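Local atomic coordinates of SusD homolog (Bacteroides thetaiotaomicron VPI-5482, PDB entry 3FDH), a protein that probably binds glycans at the outer membrane, as in SusD-like lipoproteins that pair with a membrane transporter to capture sugars for uptake. Residues Glu415-Lys420 with Glu446-Leu451; Glu433-Phe438 with Ser458-Arg463. All coordinates share one frame; numbering follows the deposited sequence. Where two conformers were deposited one is given.

Contact 1. Residues Glu415-Lys420 with Glu446-Leu451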
loop_
_atom_site.group_PDB
_atom_site.type_symbol
_atom_site.label_atom_id
_atom_site.label_comp_id
_atom_site.label_asym_id
_atom_site.label_seq_id
_atom_site.Cartn_x
_atom_site.Cartn_y
_atom_site.Cartn_z
ATOM N N GLU A 415 -1.915 17.615 -9.807
ATOM C CA GLU A 415 -2.825 17.764 -8.659
ATOM C C GLU A 415 -3.459 16.437 -8.256
ATOM O O GLU A 415 -3.580 16.105 -7.077
ATOM C CB GLU A 415 -3.889 18.813 -8.927
ATOM C CG GLU A 415 -4.809 19.019 -7.745
ATOM C CD GLU A 415 -4.120 19.523 -6.439
ATOM O OE1 GLU A 415 -2.983 20.062 -6.448
ATOM O OE2 GLU A 415 -4.766 19.404 -5.374
ATOM N N THR A 416 -3.853 15.682 -9.263
ATOM C CA THR A 416 -4.412 14.361 -9.064
ATOM C C THR A 416 -3.442 13.460 -8.303
ATOM O O THR A 416 -3.821 12.791 -7.362
ATOM C CB THR A 416 -4.859 13.697 -10.411
ATOM O OG1 THR A 416 -5.927 14.484 -10.983
ATOM C CG2 THR A 416 -5.318 12.184 -10.207
HETATM N N MSE A 417 -2.168 13.480 -8.648
HETATM C CA MSE A 417 -1.260 12.549 -8.032
HETATM C C MSE A 417 -0.847 13.025 -6.634
HETATM O O MSE A 417 -0.578 12.199 -5.736
HETATM C CB MSE A 417 -0.070 12.350 -8.932
HETATM C CG MSE A 417 -0.414 11.840 -10.349
HETATM SE SE MSE A 417 -1.422 10.198 -10.263
HETATM C CE MSE A 417 -0.079 9.142 -9.350
ATOM N N ILE A 418 -0.805 14.353 -6.461
ATOM C CA ILE A 418 -0.568 14.946 -5.115
ATOM C C ILE A 418 -1.694 14.501 -4.175
ATOM O O ILE A 418 -1.464 14.088 -3.035
ATOM C CB ILE A 418 -0.444 16.484 -5.133
ATOM C CG1 ILE A 418 0.873 16.884 -5.828
ATOM C CG2 ILE A 418 -0.438 17.003 -3.710
ATOM C CD1 ILE A 418 1.068 18.420 -6.115
ATOM N N GLN A 419 -2.914 14.572 -4.677
ATOM C CA GLN A 419 -4.075 14.177 -3.910
ATOM C C GLN A 419 -4.088 12.680 -3.614
ATOM O O GLN A 419 -4.482 12.261 -2.520
ATOM C CB GLN A 419 -5.409 14.660 -4.561
ATOM C CG GLN A 419 -5.600 16.194 -4.508
ATOM C CD GLN A 419 -5.551 16.768 -3.072
ATOM O OE1 GLN A 419 -6.100 16.183 -2.132
ATOM N NE2 GLN A 419 -4.905 17.917 -2.913
ATOM N N LYS A 420 -3.601 11.868 -4.552
ATOM C CA LYS A 420 -3.562 10.432 -4.347
ATOM C C LYS A 420 -2.614 10.201 -3.193
ATOM O O LYS A 420 -2.885 9.461 -2.275
ATOM C CB LYS A 420 -3.093 9.701 -5.625
ATOM C CG LYS A 420 -3.160 8.208 -5.545
ATOM C CD LYS A 420 -2.762 7.514 -6.832
ATOM C CE LYS A 420 -3.170 6.046 -6.871
ATOM N NZ LYS A 420 -2.361 5.288 -7.945
ATOM N N GLU A 446 8.497 12.301 -13.925
ATOM C CA GLU A 446 7.547 13.236 -13.329
ATOM C C GLU A 446 7.954 13.487 -11.878
ATOM O O GLU A 446 8.300 12.569 -11.137
ATOM C CB GLU A 446 6.141 12.694 -13.419
ATOM C CG GLU A 446 5.645 12.595 -14.889
ATOM C CD GLU A 446 4.365 11.788 -15.072
ATOM O OE1 GLU A 446 3.931 11.086 -14.131
ATOM O OE2 GLU A 446 3.817 11.836 -16.201
ATOM N N ASN A 447 7.894 14.749 -11.503
ATOM C CA ASN A 447 8.322 15.206 -10.179
ATOM C C ASN A 447 7.157 15.936 -9.519
ATOM O O ASN A 447 7.214 17.155 -9.392
ATOM C CB ASN A 447 9.489 16.232 -10.288
ATOM C CG ASN A 447 10.715 15.738 -11.112
ATOM O OD1 ASN A 447 10.604 15.047 -12.131
ATOM N ND2 ASN A 447 11.897 16.162 -10.680
ATOM N N PHE A 448 6.113 15.222 -9.127
ATOM C CA PHE A 448 4.922 15.867 -8.584
ATOM C C PHE A 448 4.923 15.864 -7.069
ATOM O O PHE A 448 4.448 16.802 -6.423
ATOM C CB PHE A 448 3.629 15.210 -9.097
ATOM C CG PHE A 448 3.469 15.200 -10.611
ATOM C CD1 PHE A 448 3.890 16.270 -11.384
ATOM C CD2 PHE A 448 2.835 14.120 -11.257
ATOM C CE1 PHE A 448 3.723 16.248 -12.794
ATOM C CE2 PHE A 448 2.649 14.111 -12.624
ATOM C CZ PHE A 448 3.117 15.164 -13.393
ATOM N N ILE A 449 5.504 14.807 -6.529
ATOM C CA ILE A 449 5.559 14.586 -5.075
ATOM C C ILE A 449 6.937 14.962 -4.580
ATOM O O ILE A 449 7.916 14.341 -4.919
ATOM C CB ILE A 449 5.254 13.111 -4.668
ATOM C CG1 ILE A 449 3.927 12.618 -5.249
ATOM C CG2 ILE A 449 5.335 12.918 -3.129
ATOM C CD1 ILE A 449 2.800 13.479 -4.959
ATOM N N THR A 450 7.004 16.007 -3.780
ATOM C CA THR A 450 8.287 16.458 -3.232
ATOM C C THR A 450 8.691 15.696 -1.984
ATOM O O THR A 450 7.917 15.560 -1.037
ATOM C CB THR A 450 8.221 17.949 -2.833
ATOM O OG1 THR A 450 7.943 18.731 -3.998
ATOM C CG2 THR A 450 9.553 18.424 -2.247
ATOM N N LEU A 451 9.923 15.227 -1.995
ATOM C CA LEU A 451 10.548 14.565 -0.833
ATOM C C LEU A 451 11.689 15.425 -0.378
ATOM O O LEU A 451 12.406 15.962 -1.202
ATOM C CB LEU A 451 11.063 13.169 -1.199
ATOM C CG LEU A 451 9.946 12.235 -1.688
ATOM C CD1 LEU A 451 10.586 10.862 -1.924
ATOM C CD2 LEU A 451 8.822 12.192 -0.688
#

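Contact 2. Residues Glu433-Phe438 with Ser458-Arg463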
loop_
_atom_site.group_PDB
_atom_site.type_symbol
_atom_site.label_atom_id
_atom_site.label_comp_id
_atom_site.label_asym_id
_atom_site.label_seq_id
_atom_site.Cartn_x
_atom_site.Cartn_y
_atom_site.Cartn_z
ATOM N N GLU A 433 1.673 0.959 -1.745
ATOM C CA GLU A 433 1.236 1.348 -3.095
ATOM C C GLU A 433 1.704 2.776 -3.458
ATOM O O GLU A 433 2.032 3.053 -4.593
ATOM C CB GLU A 433 -0.276 1.147 -3.231
ATOM C CG GLU A 433 -0.870 1.464 -4.581
ATOM C CD GLU A 433 -0.363 0.568 -5.702
ATOM O OE1 GLU A 433 0.278 -0.449 -5.439
ATOM O OE2 GLU A 433 -0.665 0.883 -6.869
ATOM N N THR A 434 1.752 3.677 -2.493
ATOM C CA THR A 434 2.205 5.057 -2.788
ATOM C C THR A 434 3.629 5.096 -3.260
ATOM O O THR A 434 4.004 5.876 -4.137
ATOM C CB THR A 434 2.062 5.942 -1.638
ATOM O OG1 THR A 434 0.657 6.104 -1.417
ATOM C CG2 THR A 434 2.707 7.313 -1.933
ATOM N N TYR A 435 4.371 4.152 -2.717
ATOM C CA TYR A 435 5.789 3.980 -3.069
ATOM C C TYR A 435 5.970 3.436 -4.509
ATOM O O TYR A 435 6.880 3.842 -5.230
ATOM C CB TYR A 435 6.437 3.088 -2.041
ATOM C CG TYR A 435 7.848 2.714 -2.343
ATOM C CD1 TYR A 435 8.888 3.653 -2.225
ATOM C CD2 TYR A 435 8.167 1.417 -2.663
ATOM C CE1 TYR A 435 10.185 3.299 -2.495
ATOM C CE2 TYR A 435 9.449 1.053 -2.909
ATOM C CZ TYR A 435 10.464 1.985 -2.814
ATOM O OH TYR A 435 11.722 1.538 -3.057
ATOM N N ASN A 436 5.054 2.586 -4.933
ATOM C CA ASN A 436 4.983 2.151 -6.326
ATOM C C ASN A 436 4.667 3.349 -7.207
ATOM O O ASN A 436 5.334 3.572 -8.195
ATOM C CB ASN A 436 3.931 1.080 -6.558
ATOM C CG ASN A 436 4.276 -0.231 -5.899
ATOM O OD1 ASN A 436 5.460 -0.606 -5.843
ATOM N ND2 ASN A 436 3.246 -0.936 -5.380
ATOM N N ASP A 437 3.646 4.132 -6.849
ATOM C CA ASP A 437 3.287 5.282 -7.669
ATOM C C ASP A 437 4.448 6.253 -7.792
ATOM O O ASP A 437 4.716 6.827 -8.845
ATOM C CB ASP A 437 2.112 6.065 -7.072
ATOM C CG ASP A 437 0.713 5.403 -7.309
ATOM O OD1 ASP A 437 0.435 4.899 -8.418
ATOM O OD2 ASP A 437 -0.156 5.518 -6.416
ATOM N N PHE A 438 5.219 6.376 -6.716
ATOM C CA PHE A 438 6.286 7.392 -6.676
ATOM C C PHE A 438 7.360 7.001 -7.640
ATOM O O PHE A 438 7.877 7.804 -8.432
ATOM C CB PHE A 438 6.915 7.526 -5.251
ATOM C CG PHE A 438 7.885 8.663 -5.155
ATOM C CD1 PHE A 438 7.460 9.944 -4.916
ATOM C CD2 PHE A 438 9.203 8.462 -5.394
ATOM C CE1 PHE A 438 8.346 10.984 -4.904
ATOM C CE2 PHE A 438 10.091 9.485 -5.364
ATOM C CZ PHE A 438 9.672 10.757 -5.124
ATOM N N SER A 458 21.811 10.532 -3.306
ATOM C CA SER A 458 22.402 9.291 -3.786
ATOM C C SER A 458 21.824 8.030 -3.148
ATOM O O SER A 458 22.152 6.926 -3.575
ATOM C CB SER A 458 23.891 9.292 -3.516
ATOM O OG SER A 458 24.129 9.310 -2.113
ATOM N N LYS A 459 20.936 8.182 -2.175
ATOM C CA LYS A 459 20.387 7.034 -1.466
ATOM C C LYS A 459 18.881 6.910 -1.364
ATOM O O LYS A 459 18.349 6.500 -0.335
ATOM C CB LYS A 459 20.996 6.908 -0.074
ATOM C CG LYS A 459 22.423 6.377 -0.186
ATOM C CD LYS A 459 23.046 6.292 1.143
ATOM C CE LYS A 459 24.219 5.425 1.073
ATOM N NZ LYS A 459 24.766 5.368 2.451
ATOM N N PHE A 460 18.200 7.263 -2.447
ATOM C CA PHE A 460 16.777 6.999 -2.533
ATOM C C PHE A 460 16.594 5.567 -3.016
ATOM O O PHE A 460 17.047 5.224 -4.103
ATOM C CB PHE A 460 16.057 7.913 -3.510
ATOM C CG PHE A 460 14.619 7.584 -3.589
ATOM C CD1 PHE A 460 13.777 7.904 -2.540
ATOM C CD2 PHE A 460 14.119 6.858 -4.654
ATOM C CE1 PHE A 460 12.453 7.523 -2.543
ATOM C CE2 PHE A 460 12.803 6.521 -4.692
ATOM C CZ PHE A 460 11.955 6.838 -3.627
ATOM N N PRO A 461 15.960 4.697 -2.209
ATOM C CA PRO A 461 15.844 3.330 -2.672
ATOM C C PRO A 461 14.824 3.105 -3.764
ATOM O O PRO A 461 13.630 3.346 -3.597
ATOM C CB PRO A 461 15.432 2.560 -1.422
ATOM C CG PRO A 461 14.764 3.575 -0.549
ATOM C CD PRO A 461 15.217 4.937 -0.963
ATOM N N LEU A 462 15.327 2.578 -4.871
ATOM C CA LEU A 462 14.490 2.347 -6.067
ATOM C C LEU A 462 13.768 1.023 -5.980
ATOM O O LEU A 462 12.910 0.700 -6.804
ATOM C CB LEU A 462 15.360 2.331 -7.316
ATOM C CG LEU A 462 16.180 3.589 -7.548
ATOM C CD1 LEU A 462 17.076 3.441 -8.763
ATOM C CD2 LEU A 462 15.293 4.708 -7.796
ATOM N N ARG A 463 14.156 0.272 -4.961
ATOM C CA ARG A 463 13.627 -1.077 -4.724
ATOM C C ARG A 463 14.066 -1.565 -3.366
ATOM O O ARG A 463 14.872 -0.894 -2.711
ATOM C CB ARG A 463 14.193 -2.039 -5.787
ATOM C CG ARG A 463 15.691 -2.202 -5.769
ATOM C CD ARG A 463 16.207 -2.531 -7.171
ATOM N NE ARG A 463 15.817 -3.859 -7.637
ATOM C CZ ARG A 463 15.821 -4.260 -8.899
ATOM N NH1 ARG A 463 16.146 -3.427 -9.881
ATOM N NH2 ARG A 463 15.466 -5.508 -9.171
#

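Contact 1. Residues Glu415-Lys420 with Glu446-Leu451
Ile449 drives its CD1 methyl against the helical backbone of residues 415-420, 3.7 Å from Ile418 CA and 3.7 Å from Met417 O. Two bends in its chain achieve this: CG1 stands beside the backbone N (chi1 -54°), and a further turn at chi2 (-53°) folds CD1 in toward the helix. Ile418 and Ile449 run past each other in opposite directions, with Ile418 CG1 and Ile449 CD1 4.0 Å apart. The same CG1 of Ile418 also meets loop backbone, 3.6 Å from Phe448 O. One residue earlier on the helix, selenomethionine Met417 sets CB and CG obliquely against the ring of Phe448; CG is 4.1 Å from CD2, while chi2 and chi3 both bend the chain and carry its selenium away from the loop. One face of the Phe448 ring takes CB of Glu446, two residues earlier in the same loop, 3.8 Å above the plane toward the rim. Met441 of helix 431-443 touches both Met417 and Phe448. With van der Waals contacts of apolar side chains, partly against carbonyl oxygens, joining the two segments, the arrangement is plain loop-on-helix packing: the loop following helix 431-443 lies against helix 412-423 within the largely helical SusD-like fold.

Contact 2. Residues Glu433-Phe438 with Ser458-Arg463
Tyr435 reaches from helix 431-443 to the loop at Pro461, and its side chain can be followed outward atom by atom. CB leaves the helix with CG anti to the backbone N (chi1 174°), which lays the ring out across the gap between backbones whose nearest CA atoms, those of Tyr435 and Leu462, are 9.3 Å apart. Farther out, CE1 is the first ring atom to meet residues 458-463, 4.1 Å from Phe460 CZ and also close to Pro461 O. CZ passes 3.5 Å from Pro461 O, and at the tip OH donates a hydrogen bond of 2.7 Å to that carbonyl oxygen. The acceptor lies in the plane of the tyrosine ring, at its edge, but the hydroxyl approaches from well above the carbonyl plane, 53° out of it. The phenol oxygen is also 3.3 Å from Arg463 N, where the angle is too poor for a bond.

Three residues on, Phe438 meets Phe460 obliquely: the planes stand at 53° with centroids 5.4 Å apart, and Phe460 CZ is 3.7 Å from Phe438 CD2. Pro461 CD rests over one face of the Phe460 ring, toward its rim. Ala45 and Tyr48 of helix 40-48 touch Tyr435 and Pro461 respectively, while a tetraethylene glycol, probably from the crystallisation liquor, lies near Phe460. Here an aromatic cluster and a buried tyrosine-to-carbonyl bond fasten a loop to a helix inside the SusD-like fold.

In the fold
Helix 431-443 and the chain that follows it link the two contacts, whose centres are about 13 Å apart and whose segments alternate in sequence. Contact 2 is buried, nearer the chain centre (about 12 Å, against 16 Å for contact 1, centre to centre), and combines aromatic packing with one hydrogen bond; contact 1 is partly buried and joins its segments by van der Waals packing of apolar side chains, partly on backbone. They also touch directly. Lys420 NZ forms a salt bridge of 2.7 Å with Asp437 OD2, tying consecutive helices 412-423 and 431-443 together. Leu451 CD1 packs against both Phe438 and Phe460, so residues 446-451 run from the helix of contact 1 to the aromatic group of contact 2.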